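Local atomic coordinates of esterase D (Cellvibrio japonicus, PDB entry 2W46), a protein that probably helps degrade plant cell walls by cleaving feruloyl esters, and is represented here by its family 35 carbohydrate-binding module, which binds glucuronate. Residues Cys17-Thr22 with Gly34-Asn39; Asn26-Thr31 with Ala95-Gln100; Leu60-Ala65 with Pro126-Leu131. All coordinates share one frame; numbering follows the deposited sequence.

Contact 1: Cys17-Thr22 with Gly34-Asn39. With NA (sodium ion), chain D; CA (calcium ion), chain C.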
# COMPACT_ATOMS: atom_id res chain seq x y z
N CYS A 17 -2.55 5.30 -7.69
CA CYS A 17 -3.87 5.75 -8.16
C CYS A 17 -4.63 6.74 -7.30
O CYS A 17 -5.37 7.59 -7.83
CB CYS A 17 -4.78 4.53 -8.45
SG CYS A 17 -4.05 3.50 -9.80
N ARG A 18 -4.56 6.59 -5.97
CA ARG A 18 -5.42 7.39 -5.11
C ARG A 18 -5.02 7.24 -3.65
O ARG A 18 -4.59 6.19 -3.21
CB ARG A 18 -6.90 6.93 -5.25
CG ARG A 18 -7.91 7.95 -4.69
CD ARG A 18 -9.37 7.42 -4.72
NE ARG A 18 -9.71 6.58 -3.58
CZ ARG A 18 -10.10 5.31 -3.63
NH1 ARG A 18 -10.17 4.66 -4.81
NH2 ARG A 18 -10.43 4.67 -2.50
N VAL A 19 -5.20 8.31 -2.90
CA VAL A 19 -5.28 8.19 -1.46
C VAL A 19 -6.54 8.95 -1.05
O VAL A 19 -6.82 10.01 -1.57
CB VAL A 19 -4.02 8.77 -0.76
CG1 VAL A 19 -3.72 10.20 -1.31
CG2 VAL A 19 -4.20 8.74 0.83
N ASP A 20 -7.31 8.37 -0.13
CA ASP A 20 -8.39 9.06 0.56
C ASP A 20 -7.72 9.74 1.75
O ASP A 20 -7.52 9.12 2.81
CB ASP A 20 -9.44 8.07 1.02
CG ASP A 20 -10.10 7.35 -0.14
OD1 ASP A 20 -10.48 8.00 -1.15
OD2 ASP A 20 -10.24 6.12 -0.01
N GLY A 21 -7.32 10.98 1.53
CA GLY A 21 -6.48 11.75 2.48
C GLY A 21 -5.51 12.61 1.67
O GLY A 21 -5.90 13.22 0.67
N THR A 22 -4.24 12.64 2.08
CA THR A 22 -3.25 13.50 1.43
C THR A 22 -1.93 12.78 1.26
O THR A 22 -1.70 11.71 1.87
CB THR A 22 -2.96 14.79 2.22
OG1 THR A 22 -2.63 14.44 3.58
CG2 THR A 22 -4.15 15.74 2.15
N GLY A 34 7.17 11.54 -0.80
CA GLY A 34 6.29 11.62 0.37
C GLY A 34 5.80 10.29 0.90
O GLY A 34 6.50 9.27 0.83
N PHE A 35 4.61 10.33 1.49
CA PHE A 35 3.92 9.12 1.95
C PHE A 35 2.44 9.45 1.93
O PHE A 35 2.04 10.64 2.01
CB PHE A 35 4.38 8.72 3.38
CG PHE A 35 4.38 9.86 4.40
CD1 PHE A 35 3.21 10.23 5.10
CD2 PHE A 35 5.55 10.56 4.68
CE1 PHE A 35 3.24 11.30 6.06
CE2 PHE A 35 5.58 11.58 5.60
CZ PHE A 35 4.43 11.96 6.29
N ALA A 36 1.61 8.43 1.85
CA ALA A 36 0.16 8.63 1.92
C ALA A 36 -0.29 8.65 3.38
O ALA A 36 0.06 7.76 4.16
CB ALA A 36 -0.56 7.53 1.16
N ASN A 37 -1.08 9.68 3.71
CA ASN A 37 -1.67 9.89 5.02
C ASN A 37 -3.19 9.84 4.85
O ASN A 37 -3.78 10.78 4.37
CB ASN A 37 -1.24 11.28 5.54
CG ASN A 37 -1.85 11.64 6.88
OD1 ASN A 37 -2.57 10.84 7.47
ND2 ASN A 37 -1.58 12.84 7.36
N THR A 38 -3.82 8.73 5.20
CA THR A 38 -5.26 8.59 5.02
C THR A 38 -6.08 9.48 5.96
O THR A 38 -5.63 9.81 7.07
CB THR A 38 -5.73 7.12 5.22
OG1 THR A 38 -5.31 6.66 6.50
CG2 THR A 38 -5.15 6.20 4.15
N ASN A 39 -7.29 9.83 5.52
CA ASN A 39 -8.33 10.27 6.47
C ASN A 39 -8.41 9.29 7.65
O ASN A 39 -8.17 8.10 7.49
CB ASN A 39 -9.72 10.31 5.78
CG ASN A 39 -9.77 11.29 4.62
OD1 ASN A 39 -9.10 12.31 4.64
ND2 ASN A 39 -10.56 10.98 3.61
NA NA D . -3.76 9.41 8.71
CA CA C . 7.05 7.33 -0.63
O HOH W 1 -4.88 13.03 5.69
O HOH W 2 -2.25 7.70 7.59
O HOH W 3 -5.13 7.60 9.29
O HOH W 4 -1.65 9.21 10.15
O HOH W 5 -4.34 10.84 10.36
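Thr22 and Asn37 form the hydrogen-bonded pair of a short antiparallel hairpin, strand 21-24 against strand 35-38. Asn37 N gives a nearly straight bond of 2.8 Å to Thr22 O, and Thr22 N returns one of 3.0 Å to Asn37 O. One step on, Gly21 faces Thr38 in a non-hydrogen-bonded pair with the CA atoms just 4.2 Å apart, and Asn39 N closes the ladder on Asp20 O.

Asn37 is the side chain to follow. Its CB meets Thr22 O at 3.7 Å, with Thr22 OG1 next at 4.0 Å, the two side chains running side by side on the same face of the hairpin. From there CG goes anti to the backbone N (chi1 177°), which brings OD1 to the sodium ion. At the tip OD1 binds the metal at 2.2 Å, while ND2 is held by Asp24 OD2, so both ends of the amide are fixed and its rotation is set. Asp24 OD1 in turn hydrogen-bonds to Thr22 OG1. Thr38 O and four waters complete the sodium shell. The same position takes calcium in another structure of this protein, and Asn37 also belongs to the glucuronate site.

Next to this pairing, Val19 CG2 rests on Ala36 CB at 3.9 Å. Arg18 grips Asp20 side-on, NE to OD1 and NH2 to OD2, and Asp20 OD2 also accepts from Ala45 N. Strand 16-19 runs along strand 45-52 with a classic bulge where Cys17 and Arg18 both face Val47, while Ala36 hydrogen-bonds to Ile128 of strand 127-134, leaving the hairpin bridging both sheets.

Contact 2: Asn26-Thr31 with Ala95-Gln100. With CA (calcium ion), chain C.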
# COMPACT_ATOMS: atom_id res chain seq x y z
N ASN A 26 6.04 15.45 6.05
CA ASN A 26 6.41 16.23 7.27
C ASN A 26 6.98 15.38 8.42
O ASN A 26 7.16 15.88 9.57
CB ASN A 26 5.20 17.01 7.80
CG ASN A 26 4.06 16.09 8.27
OD1 ASN A 26 3.83 15.06 7.70
ND2 ASN A 26 3.39 16.48 9.35
N HIS A 27 7.21 14.11 8.14
CA HIS A 27 7.91 13.19 9.05
C HIS A 27 9.10 12.61 8.26
O HIS A 27 8.94 12.16 7.09
CB HIS A 27 7.00 12.02 9.50
CG HIS A 27 5.80 12.44 10.29
ND1 HIS A 27 5.89 13.15 11.48
CD2 HIS A 27 4.47 12.19 10.10
CE1 HIS A 27 4.67 13.34 11.96
NE2 HIS A 27 3.79 12.80 11.13
N THR A 28 10.28 12.58 8.89
CA THR A 28 11.49 12.08 8.19
C THR A 28 11.42 10.57 7.91
O THR A 28 10.62 9.88 8.52
CB THR A 28 12.81 12.41 8.94
OG1 THR A 28 12.80 11.81 10.25
CG2 THR A 28 13.02 13.93 9.03
N GLY A 29 12.24 10.09 6.97
CA GLY A 29 12.46 8.65 6.76
C GLY A 29 11.68 7.96 5.65
O GLY A 29 11.86 6.76 5.42
N PHE A 30 10.82 8.71 4.95
CA PHE A 30 10.11 8.15 3.80
C PHE A 30 11.06 8.03 2.59
O PHE A 30 12.22 8.49 2.67
CB PHE A 30 8.90 9.03 3.45
CG PHE A 30 9.26 10.50 3.13
CD1 PHE A 30 9.62 10.88 1.82
CD2 PHE A 30 9.20 11.48 4.12
CE1 PHE A 30 9.94 12.20 1.54
CE2 PHE A 30 9.48 12.82 3.85
CZ PHE A 30 9.88 13.18 2.55
N THR A 31 10.56 7.46 1.49
CA THR A 31 11.30 7.39 0.23
C THR A 31 10.43 8.01 -0.86
O THR A 31 9.23 8.18 -0.66
CB THR A 31 11.71 5.92 -0.15
OG1 THR A 31 10.56 5.08 -0.18
CG2 THR A 31 12.67 5.34 0.89
N ALA A 95 7.02 5.40 16.48
CA ALA A 95 7.15 6.83 16.14
C ALA A 95 6.78 7.06 14.69
O ALA A 95 6.93 6.15 13.85
CB ALA A 95 8.61 7.35 16.41
N TRP A 96 6.32 8.28 14.37
CA TRP A 96 5.96 8.65 13.00
C TRP A 96 7.20 8.77 12.09
O TRP A 96 7.09 8.90 10.88
CB TRP A 96 5.18 10.00 13.01
CG TRP A 96 3.82 9.84 13.61
CD1 TRP A 96 3.34 10.35 14.80
CD2 TRP A 96 2.76 9.04 13.06
NE1 TRP A 96 2.04 9.91 15.01
CE2 TRP A 96 1.67 9.11 13.95
CE3 TRP A 96 2.65 8.26 11.88
CZ2 TRP A 96 0.44 8.43 13.70
CZ3 TRP A 96 1.42 7.62 11.62
CH2 TRP A 96 0.34 7.70 12.54
N THR A 97 8.39 8.73 12.70
CA THR A 97 9.68 8.79 12.00
C THR A 97 10.33 7.41 11.85
O THR A 97 11.42 7.28 11.28
CB THR A 97 10.65 9.70 12.78
OG1 THR A 97 10.58 9.39 14.18
CG2 THR A 97 10.30 11.15 12.60
N THR A 98 9.70 6.38 12.40
CA THR A 98 10.20 5.01 12.27
C THR A 98 9.32 4.24 11.32
O THR A 98 8.10 4.21 11.49
CB THR A 98 10.23 4.27 13.61
OG1 THR A 98 11.18 4.88 14.49
CG2 THR A 98 10.58 2.80 13.43
N TRP A 99 9.94 3.60 10.32
CA TRP A 99 9.20 2.94 9.25
C TRP A 99 9.52 1.47 9.35
O TRP A 99 10.62 1.12 9.71
CB TRP A 99 9.64 3.47 7.86
CG TRP A 99 9.40 4.92 7.73
CD1 TRP A 99 10.19 5.93 8.24
CD2 TRP A 99 8.25 5.57 7.14
NE1 TRP A 99 9.60 7.15 7.98
CE2 TRP A 99 8.42 6.96 7.32
CE3 TRP A 99 7.10 5.10 6.49
CZ2 TRP A 99 7.49 7.90 6.85
CZ3 TRP A 99 6.15 6.05 6.01
CH2 TRP A 99 6.37 7.43 6.19
N GLN A 100 8.55 0.62 9.08
CA GLN A 100 8.80 -0.81 9.06
C GLN A 100 8.11 -1.34 7.81
O GLN A 100 7.50 -0.58 7.09
CB GLN A 100 8.26 -1.50 10.33
CG GLN A 100 8.82 -0.97 11.62
CD GLN A 100 10.26 -1.27 11.90
OE1 GLN A 100 10.83 -0.73 12.88
NE2 GLN A 100 10.87 -2.14 11.09
CA CA C . 7.05 7.33 -0.63
O HOH W 6 13.18 9.24 10.01
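His27 lies flat against Trp96 where two loops of the beta-sandwich meet: the connection between strands 21-24 and 35-38, and a type I turn, Ala95 to Thr98, that leads into strand 99-108. The two side chains run alongside each other and point the same way. Trp96 CB sits squarely over the imidazole, 3.5 Å from its centroid and 5° off the normal, a CH-pi contact. Farther out, the five-membered ring of the indole makes an offset stack with the imidazole, the planes 17° apart and the centroids separated by 4.9 Å. Both side chains place CG anti to the carbonyl carbon, and the two rings leave their backbones in matching fashion.

Trp99 is turned to a different task. Its indole lies against the loop backbone, with Gly29 O and Phe30 N over one face and Thr28 O at the edge. Phe30 CB packs on CZ2 of Trp99 at 3.9 Å, and the phenyl ring itself lies against Asp129. Phe35 meets the Trp99 ring from strand 35-38. Thr28 and Thr97 stand side by side at the surface, with a water linking Thr28 OG1 to Thr97 O.

The contact thus ties the metal-bearing loop, whose Thr31 O binds calcium, to the turn carrying Trp96 beside the glucuronate-site residues Arg72 and Asn127. Its one direct hydrogen bond is nearly straight: Trp99 NE1 donates to a lone pair of Thr28 O at 3.0 Å, in both the ring plane and the carbonyl plane.

Contact 3: Leu60-Ala65 with Pro126-Leu131. With CA (calcium ion), chain C.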
# COMPACT_ATOMS: atom_id res chain seq x y z
N LEU A 60 4.08 -8.85 -1.78
CA LEU A 60 3.90 -7.42 -1.64
C LEU A 60 4.56 -6.97 -0.35
O LEU A 60 4.39 -7.61 0.70
CB LEU A 60 2.41 -7.02 -1.62
CG LEU A 60 1.47 -7.48 -2.73
CD1 LEU A 60 0.08 -6.78 -2.61
CD2 LEU A 60 2.12 -7.27 -4.11
N THR A 61 5.32 -5.89 -0.42
CA THR A 61 5.92 -5.32 0.76
C THR A 61 5.45 -3.86 0.92
O THR A 61 5.64 -3.03 0.00
CB THR A 61 7.44 -5.32 0.65
OG1 THR A 61 7.89 -6.65 0.40
CG2 THR A 61 8.10 -4.81 1.97
N ILE A 62 4.86 -3.57 2.07
CA ILE A 62 4.29 -2.25 2.31
C ILE A 62 5.17 -1.61 3.37
O ILE A 62 5.25 -2.11 4.49
CB ILE A 62 2.83 -2.33 2.87
CG1 ILE A 62 1.89 -2.95 1.82
CG2 ILE A 62 2.32 -0.91 3.30
CD1 ILE A 62 0.71 -3.68 2.48
N ARG A 63 5.80 -0.49 3.04
CA ARG A 63 6.61 0.21 4.03
C ARG A 63 5.73 1.27 4.68
O ARG A 63 5.01 2.01 3.98
CB ARG A 63 7.81 0.84 3.34
CG ARG A 63 8.83 1.45 4.29
CD ARG A 63 10.21 1.68 3.59
NE ARG A 63 11.22 2.16 4.54
CZ ARG A 63 11.44 3.44 4.85
NH1 ARG A 63 10.76 4.41 4.25
NH2 ARG A 63 12.37 3.76 5.76
N TYR A 64 5.77 1.35 6.01
CA TYR A 64 4.74 2.18 6.71
C TYR A 64 5.27 2.74 8.03
O TYR A 64 6.22 2.19 8.60
CB TYR A 64 3.45 1.33 6.97
CG TYR A 64 3.63 0.26 8.02
CD1 TYR A 64 3.29 0.51 9.34
CD2 TYR A 64 4.23 -0.98 7.72
CE1 TYR A 64 3.51 -0.44 10.35
CE2 TYR A 64 4.45 -1.93 8.71
CZ TYR A 64 4.05 -1.66 10.02
OH TYR A 64 4.25 -2.56 11.05
N ALA A 65 4.68 3.86 8.51
CA ALA A 65 4.98 4.35 9.86
C ALA A 65 3.69 4.41 10.64
O ALA A 65 2.67 4.79 10.10
CB ALA A 65 5.67 5.75 9.83
N PRO A 126 -1.92 3.33 8.84
CA PRO A 126 -0.68 4.02 9.20
C PRO A 126 -0.30 4.86 7.97
O PRO A 126 -0.93 4.74 6.92
CB PRO A 126 0.30 2.88 9.37
CG PRO A 126 -0.25 1.75 8.54
CD PRO A 126 -1.74 1.89 8.59
N ASN A 127 0.72 5.71 8.08
CA ASN A 127 1.25 6.41 6.90
C ASN A 127 1.94 5.41 5.97
O ASN A 127 2.75 4.57 6.42
CB ASN A 127 2.22 7.50 7.34
CG ASN A 127 1.53 8.63 8.14
OD1 ASN A 127 2.19 9.40 8.88
ND2 ASN A 127 0.20 8.75 7.98
N ILE A 128 1.65 5.50 4.69
CA ILE A 128 2.12 4.45 3.76
C ILE A 128 3.16 5.05 2.82
O ILE A 128 2.85 5.93 2.02
CB ILE A 128 0.95 3.84 2.92
CG1 ILE A 128 -0.21 3.26 3.79
CG2 ILE A 128 1.51 2.84 1.94
CD1 ILE A 128 0.19 2.19 4.76
N ASP A 129 4.40 4.60 2.96
CA ASP A 129 5.51 5.14 2.16
C ASP A 129 5.53 4.60 0.71
O ASP A 129 5.71 5.36 -0.26
CB ASP A 129 6.84 4.79 2.83
CG ASP A 129 8.07 5.33 2.07
OD1 ASP A 129 8.01 6.43 1.49
OD2 ASP A 129 9.12 4.67 2.10
N SER A 130 5.39 3.29 0.57
CA SER A 130 5.59 2.66 -0.75
C SER A 130 5.00 1.24 -0.77
O SER A 130 4.73 0.64 0.29
CB SER A 130 7.08 2.61 -1.06
OG SER A 130 7.80 1.85 -0.07
N LEU A 131 4.79 0.73 -1.99
CA LEU A 131 4.45 -0.68 -2.21
C LEU A 131 5.51 -1.28 -3.13
O LEU A 131 5.79 -0.73 -4.19
CB LEU A 131 3.07 -0.83 -2.89
CG LEU A 131 2.66 -2.26 -3.26
CD1 LEU A 131 2.43 -3.09 -2.00
CD2 LEU A 131 1.36 -2.23 -4.12
CA CA C . 7.05 7.33 -0.63
O HOH W 7 7.73 -1.10 -0.01
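Ile62 and Leu131 meet on the buried side of two neighbouring antiparallel strands, 56-65 and 127-134, in the four-stranded sheet of the sandwich. This side is tightly packed: Leu131 CD1 lies 3.9 Å from Ile62 CG1 and just as near Leu60 CB, while Ile128 CD1 touches both Ile62 CG2 and Tyr64 CB, each at 4.0 Å. Pro126 CB closes the row against Tyr64 CD1 at 3.8 Å. Trp48 and Val46 of strand 45-52 face these residues from the other sheet.

The opposite face, with Arg63 and Ser130, is polar and partly open to solvent. Here a water joins Thr61 O to Ser130 OG. A beta bulge shifts the register by one between Arg63 and Tyr64: Arg63 N bonds to Ser130 O, yet Arg63 O accepts from Asp129 N. The extra residue turns Asp129 toward Arg63, whose chain, extended from CG to NE, brings NH1 to Asp129 OD2 at 2.7 Å. The carboxylate oxygen comes near the guanidinium plane, but NH1 stands 52° out of the carboxylate plane.

Asp129 holds calcium through its backbone O at 2.4 Å and through OD1 at 2.5 Å. Metal and guanidinium thus share one carboxylate, an arrangement that probably favours its ionised form, and NH1 also reaches Gly29 O. The salt bridge is consistent with a second-shell role for Arg63, orienting a calcium ligand.

Calcium unites all three contacts: contact 1 supplies Gly34 O, contact 2 Thr31 O and contact 3 Asp129, with Gln10 and Glu11 completing the protein ligands. Thr31 OG1 also lies 2.7 Å from Asp129 OD2, probably a hydrogen bond between contacts 2 and 3. Contacts 1 and 3 join through Ala36 N and Ile128 O, 2.8 Å apart, and Phe35 CD2 of contact 1 packs on Trp99 CH2 of contact 2 at 3.6 Å. The glucuronate site, empty here, draws on Asn37, Arg72 and Asn127; Asn37 OD1 lies 3.5 Å from Asn127 ND2, and Trp96 CE3 3.2 Å from Asn127 OD1. Sodium sits at this same end.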